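Local coordinates for acetylcholine-binding protein (Bulinus truncatus, PDB 2BJ0) that probably binds acetylcholine at the subunit interfaces of a pentamer that resembles the extracellular domain of nicotinic receptors, at residues L25-V37 / L151-F165. Numbering follows the deposited sequence.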
loop_
_atom_site.group_PDB
_atom_site.type_symbol
_atom_site.label_atom_id
_atom_site.label_comp_id
_atom_site.label_asym_id
_atom_site.label_seq_id
_atom_site.Cartn_x
_atom_site.Cartn_y
_atom_site.Cartn_z
ATOM N N LEU A 25 -32.128 -4.468 0.476
ATOM C CA LEU A 25 -31.702 -3.133 0.075
ATOM C C LEU A 25 -31.578 -3.120 -1.439
ATOM O O LEU A 25 -30.914 -3.973 -2.013
ATOM C CB LEU A 25 -30.358 -2.768 0.725
ATOM C CG LEU A 25 -29.741 -1.429 0.346
ATOM C CD1 LEU A 25 -30.461 -0.325 1.071
ATOM C CD2 LEU A 25 -28.272 -1.402 0.693
ATOM N N ASN A 26 -32.238 -2.164 -2.086
ATOM C CA ASN A 26 -32.136 -2.010 -3.535
ATOM C C ASN A 26 -30.913 -1.196 -3.889
ATOM O O ASN A 26 -30.791 -0.040 -3.511
ATOM C CB ASN A 26 -33.335 -1.265 -4.101
ATOM C CG ASN A 26 -34.558 -2.125 -4.237
ATOM O OD1 ASN A 26 -35.645 -1.599 -4.503
ATOM N ND2 ASN A 26 -34.412 -3.449 -4.065
ATOM N N VAL A 27 -30.020 -1.765 -4.662
ATOM C CA VAL A 27 -28.876 -0.996 -5.055
ATOM C C VAL A 27 -28.875 -0.891 -6.556
ATOM O O VAL A 27 -28.842 -1.900 -7.237
ATOM C CB VAL A 27 -27.573 -1.658 -4.539
ATOM C CG1 VAL A 27 -26.347 -0.882 -5.017
ATOM C CG2 VAL A 27 -27.609 -1.746 -3.034
ATOM N N SER A 28 -28.916 0.329 -7.077
ATOM C CA SER A 28 -28.907 0.522 -8.513
ATOM C C SER A 28 -27.506 0.772 -9.012
ATOM O O SER A 28 -26.807 1.604 -8.441
ATOM C CB SER A 28 -29.753 1.733 -8.867
ATOM O OG SER A 28 -30.990 1.650 -8.185
ATOM N N LEU A 29 -27.125 0.090 -10.091
ATOM C CA LEU A 29 -25.818 0.268 -10.747
ATOM C C LEU A 29 -25.986 0.658 -12.188
ATOM O O LEU A 29 -26.815 0.078 -12.906
ATOM C CB LEU A 29 -25.027 -1.041 -10.754
ATOM C CG LEU A 29 -24.648 -1.639 -9.413
ATOM C CD1 LEU A 29 -23.799 -2.907 -9.606
ATOM C CD2 LEU A 29 -23.923 -0.566 -8.598
ATOM N N ASN A 30 -25.214 1.653 -12.595
ATOM C CA ASN A 30 -25.004 2.024 -13.988
ATOM C C ASN A 30 -23.494 2.109 -14.158
ATOM O O ASN A 30 -22.787 2.192 -13.161
ATOM C CB ASN A 30 -25.681 3.357 -14.318
ATOM C CG ASN A 30 -27.177 3.188 -14.642
ATOM O OD1 ASN A 30 -28.023 3.850 -14.056
ATOM N ND2 ASN A 30 -27.495 2.262 -15.554
ATOM N N PHE A 31 -23.005 2.077 -15.393
ATOM C CA PHE A 31 -21.580 2.038 -15.646
ATOM C C PHE A 31 -21.238 2.960 -16.777
ATOM O O PHE A 31 -22.054 3.207 -17.663
ATOM C CB PHE A 31 -21.101 0.609 -15.983
ATOM C CG PHE A 31 -21.318 -0.381 -14.887
ATOM C CD1 PHE A 31 -20.363 -0.550 -13.885
ATOM C CD2 PHE A 31 -22.457 -1.169 -14.861
ATOM C CE1 PHE A 31 -20.544 -1.453 -12.868
ATOM C CE2 PHE A 31 -22.642 -2.084 -13.849
ATOM C CZ PHE A 31 -21.678 -2.236 -12.839
ATOM N N LYS A 32 -20.016 3.463 -16.746
ATOM C CA LYS A 32 -19.464 4.217 -17.841
ATOM C C LYS A 32 -18.129 3.575 -18.198
ATOM O O LYS A 32 -17.176 3.621 -17.396
ATOM C CB LYS A 32 -19.240 5.686 -17.441
ATOM C CG LYS A 32 -20.511 6.455 -17.041
ATOM C CD LYS A 32 -21.269 6.876 -18.295
ATOM C CE LYS A 32 -22.713 7.069 -17.984
ATOM N NZ LYS A 32 -23.480 7.436 -19.208
ATOM N N LEU A 33 -18.045 2.990 -19.393
ATOM C CA LEU A 33 -16.784 2.493 -19.890
ATOM C C LEU A 33 -16.051 3.676 -20.505
ATOM O O LEU A 33 -16.496 4.206 -21.505
ATOM C CB LEU A 33 -16.963 1.317 -20.876
ATOM C CG LEU A 33 -15.703 0.681 -21.485
ATOM C CD1 LEU A 33 -14.808 0.086 -20.392
ATOM C CD2 LEU A 33 -16.036 -0.411 -22.498
ATOM N N MET A 34 -14.952 4.095 -19.859
ATOM C CA MET A 34 -14.230 5.322 -20.220
ATOM C C MET A 34 -13.108 5.124 -21.232
ATOM O O MET A 34 -12.849 5.996 -22.075
ATOM C CB MET A 34 -13.646 5.974 -18.961
ATOM C CG MET A 34 -14.668 6.241 -17.865
ATOM S SD MET A 34 -15.927 7.436 -18.346
ATOM C CE MET A 34 -14.944 8.929 -18.490
ATOM N N ASN A 35 -12.423 3.997 -21.113
ATOM C CA ASN A 35 -11.267 3.750 -21.909
ATOM C C ASN A 35 -10.910 2.241 -21.829
ATOM O O ASN A 35 -11.233 1.583 -20.853
ATOM C CB ASN A 35 -10.105 4.578 -21.389
ATOM C CG ASN A 35 -8.998 4.808 -22.381
ATOM O OD1 ASN A 35 -8.996 4.237 -23.469
ATOM N ND2 ASN A 35 -8.045 5.666 -22.023
ATOM N N ILE A 36 -10.268 1.741 -22.835
ATOM C CA ILE A 36 -9.705 0.389 -22.842
ATOM C C ILE A 36 -8.241 0.702 -22.870
ATOM O O ILE A 36 -7.745 1.182 -23.883
ATOM C CB ILE A 36 -10.124 -0.441 -24.035
ATOM C CG1 ILE A 36 -11.607 -0.841 -23.940
ATOM C CG2 ILE A 36 -9.248 -1.675 -24.145
ATOM C CD1 ILE A 36 -12.088 -1.636 -25.132
ATOM N N VAL A 37 -7.520 0.464 -21.763
ATOM C CA VAL A 37 -6.088 0.889 -21.668
ATOM C C VAL A 37 -5.029 -0.173 -21.990
ATOM O O VAL A 37 -3.866 0.173 -22.229
ATOM C CB VAL A 37 -5.831 1.579 -20.316
ATOM C CG1 VAL A 37 -6.582 2.895 -20.254
ATOM C CG2 VAL A 37 -6.237 0.684 -19.164
ATOM N N LEU A 151 -29.783 -6.092 -6.693
ATOM C CA LEU A 151 -29.251 -5.231 -7.746
ATOM C C LEU A 151 -30.350 -4.891 -8.725
ATOM O O LEU A 151 -31.171 -5.749 -9.057
ATOM C CB LEU A 151 -28.149 -5.945 -8.538
ATOM C CG LEU A 151 -26.753 -5.957 -7.930
ATOM C CD1 LEU A 151 -25.753 -6.589 -8.874
ATOM C CD2 LEU A 151 -26.336 -4.541 -7.596
ATOM N N ILE A 152 -30.359 -3.642 -9.174
ATOM C CA ILE A 152 -31.282 -3.194 -10.203
ATOM C C ILE A 152 -30.500 -2.287 -11.155
ATOM O O ILE A 152 -29.488 -1.674 -10.770
ATOM C CB ILE A 152 -32.536 -2.458 -9.597
ATOM C CG1 ILE A 152 -32.136 -1.205 -8.822
ATOM C CG2 ILE A 152 -33.385 -3.401 -8.694
ATOM C CD1 ILE A 152 -33.327 -0.411 -8.246
ATOM N N THR A 153 -30.932 -2.242 -12.407
ATOM C CA THR A 153 -30.396 -1.272 -13.346
ATOM C C THR A 153 -30.801 0.144 -12.930
ATOM O O THR A 153 -31.968 0.429 -12.620
ATOM C CB THR A 153 -30.824 -1.621 -14.783
ATOM O OG1 THR A 153 -30.087 -2.777 -15.206
ATOM C CG2 THR A 153 -30.367 -0.554 -15.802
ATOM N N GLY A 154 -29.806 1.019 -12.886
ATOM C CA GLY A 154 -30.032 2.410 -12.517
ATOM C C GLY A 154 -30.726 3.242 -13.578
ATOM O O GLY A 154 -30.969 2.779 -14.702
ATOM N N GLU A 155 -30.990 4.498 -13.215
ATOM C CA GLU A 155 -31.759 5.460 -14.018
ATOM C C GLU A 155 -31.384 5.630 -15.499
ATOM O O GLU A 155 -32.238 5.973 -16.324
ATOM C CB GLU A 155 -31.695 6.828 -13.351
ATOM C CG GLU A 155 -32.416 6.893 -12.026
ATOM C CD GLU A 155 -32.529 8.318 -11.532
ATOM O OE1 GLU A 155 -31.486 9.022 -11.472
ATOM O OE2 GLU A 155 -33.669 8.742 -11.231
ATOM N N GLU A 156 -30.116 5.403 -15.828
ATOM C CA GLU A 156 -29.620 5.607 -17.188
ATOM C C GLU A 156 -29.949 4.465 -18.147
ATOM O O GLU A 156 -29.629 4.524 -19.337
ATOM C CB GLU A 156 -28.121 5.862 -17.147
ATOM C CG GLU A 156 -27.757 7.104 -16.351
ATOM C CD GLU A 156 -26.351 7.563 -16.642
ATOM O OE1 GLU A 156 -25.852 7.243 -17.740
ATOM O OE2 GLU A 156 -25.740 8.239 -15.777
ATOM N N GLY A 157 -30.592 3.431 -17.618
ATOM C CA GLY A 157 -30.885 2.221 -18.371
ATOM C C GLY A 157 -29.653 1.388 -18.680
ATOM O O GLY A 157 -28.584 1.546 -18.065
ATOM N N VAL A 158 -29.813 0.509 -19.658
ATOM C CA VAL A 158 -28.817 -0.483 -20.012
ATOM C C VAL A 158 -27.994 0.038 -21.196
ATOM O O VAL A 158 -27.075 -0.619 -21.672
ATOM C CB VAL A 158 -29.565 -1.829 -20.314
ATOM C CG1 VAL A 158 -28.869 -2.705 -21.374
ATOM C CG2 VAL A 158 -29.808 -2.596 -19.019
ATOM N N VAL A 159 -28.304 1.248 -21.634
ATOM C CA VAL A 159 -27.945 1.691 -22.979
ATOM C C VAL A 159 -26.901 2.801 -23.074
ATOM O O VAL A 159 -26.499 3.166 -24.185
ATOM C CB VAL A 159 -29.217 2.174 -23.729
ATOM C CG1 VAL A 159 -30.145 0.996 -23.982
ATOM C CG2 VAL A 159 -29.926 3.308 -22.921
ATOM N N ASN A 160 -26.468 3.351 -21.944
ATOM C CA ASN A 160 -25.511 4.455 -22.006
ATOM C C ASN A 160 -24.082 4.287 -21.466
ATOM O O ASN A 160 -23.415 5.277 -21.124
ATOM C CB ASN A 160 -26.148 5.720 -21.478
ATOM C CG ASN A 160 -26.599 6.604 -22.600
ATOM O OD1 ASN A 160 -25.781 7.047 -23.435
ATOM N ND2 ASN A 160 -27.907 6.810 -22.691
ATOM N N ILE A 161 -23.613 3.049 -21.464
ATOM C CA ILE A 161 -22.257 2.694 -21.006
ATOM C C ILE A 161 -21.148 3.394 -21.804
ATOM O O ILE A 161 -20.148 3.848 -21.228
ATOM C CB ILE A 161 -22.108 1.140 -21.000
ATOM C CG1 ILE A 161 -23.247 0.533 -20.179
ATOM C CG2 ILE A 161 -20.753 0.669 -20.453
ATOM C CD1 ILE A 161 -23.114 -0.900 -19.920
ATOM N N ALA A 162 -21.340 3.513 -23.125
ATOM C CA ALA A 162 -20.306 4.083 -24.014
ATOM C C ALA A 162 -20.261 5.614 -24.137
ATOM O O ALA A 162 -19.385 6.156 -24.817
ATOM C CB ALA A 162 -20.391 3.456 -25.388
ATOM N N GLU A 163 -21.144 6.308 -23.429
ATOM C CA GLU A 163 -21.303 7.740 -23.576
ATOM C C GLU A 163 -19.977 8.532 -23.558
ATOM O O GLU A 163 -19.765 9.410 -24.404
ATOM C CB GLU A 163 -22.258 8.279 -22.506
ATOM C CG GLU A 163 -22.800 9.660 -22.853
ATOM C CD GLU A 163 -23.709 10.243 -21.792
ATOM O OE1 GLU A 163 -24.143 9.523 -20.866
ATOM O OE2 GLU A 163 -23.998 11.456 -21.884
ATOM N N TYR A 164 -19.097 8.236 -22.597
ATOM C CA TYR A 164 -17.860 9.016 -22.446
ATOM C C TYR A 164 -16.606 8.315 -22.974
ATOM O O TYR A 164 -15.481 8.761 -22.719
ATOM C CB TYR A 164 -17.638 9.383 -20.977
ATOM C CG TYR A 164 -18.739 10.169 -20.314
ATOM C CD1 TYR A 164 -19.253 11.329 -20.896
ATOM C CD2 TYR A 164 -19.243 9.780 -19.081
ATOM C CE1 TYR A 164 -20.260 12.062 -20.260
ATOM C CE2 TYR A 164 -20.247 10.498 -18.447
ATOM C CZ TYR A 164 -20.746 11.629 -19.047
ATOM O OH TYR A 164 -21.718 12.348 -18.415
ATOM N N PHE A 165 -16.781 7.223 -23.715
ATOM C CA PHE A 165 -15.649 6.433 -24.166
ATOM C C PHE A 165 -14.723 7.246 -25.093
ATOM O O PHE A 165 -15.201 7.956 -25.980
ATOM C CB PHE A 165 -16.130 5.147 -24.849
ATOM C CG PHE A 165 -15.017 4.231 -25.238
ATOM C CD1 PHE A 165 -14.366 4.381 -26.466
ATOM C CD2 PHE A 165 -14.575 3.250 -24.360
ATOM C CE1 PHE A 165 -13.297 3.553 -26.817
ATOM C CE2 PHE A 165 -13.508 2.405 -24.706
ATOM C CZ PHE A 165 -12.880 2.546 -25.939
HETATM O O HOH W 1 -18.596 5.948 -21.187
HETATM O O HOH W 2 -13.011 8.994 -21.633
#
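Lys32 NZ is gripped by three acceptors of segment 151-165. It forms salt bridges to Glu163 OE1 (2.7 Å) and Glu156 OE1 (2.8 Å). Glu156 offers its syn lone pair, whereas Glu163 OE1 is met on its anti side. The third bond goes to the carbonyl Asn160 O, 2.9 Å from Lys32 NZ. The lysine leaves its strand pointing away from the loop, and a bend at chi2 (-79°) brings the ammonium back to it. Ser185 of a neighbouring subunit hydrogen-bonds Glu156 OE2 through OG and Tyr164 OH through its backbone N, so this polar cluster reaches the subunit interface.

Backbone bonds join strand 25-37 to the short strand 151-153 in parallel: Ile152 N to Val27 O, then Leu29 N to Ile152 O. This parallel pair lies in the immunoglobulin-like beta sandwich of the ligand-binding domain. From Gly154 the chain leaves the strand in a type I turn, swings out, and returns to segment 25-37 at Ile161, where Leu33 N bonds Ile161 O (2.9 Å). One water donates to Leu33 O and Ile161 O and accepts from Tyr164 N.

Apolar contacts run along both halves. Leu29 CD1 meets Leu151 CD2 at 3.6 Å. Met34 SD sits at the edge of the Tyr164 ring, 5.3 Å from its centroid. Phe165 CG is anti to the backbone N (chi1 -175°), which lays the ring beside Leu33, with Ile36 CG1 at its edge, 3.8 Å from Phe165 CE2.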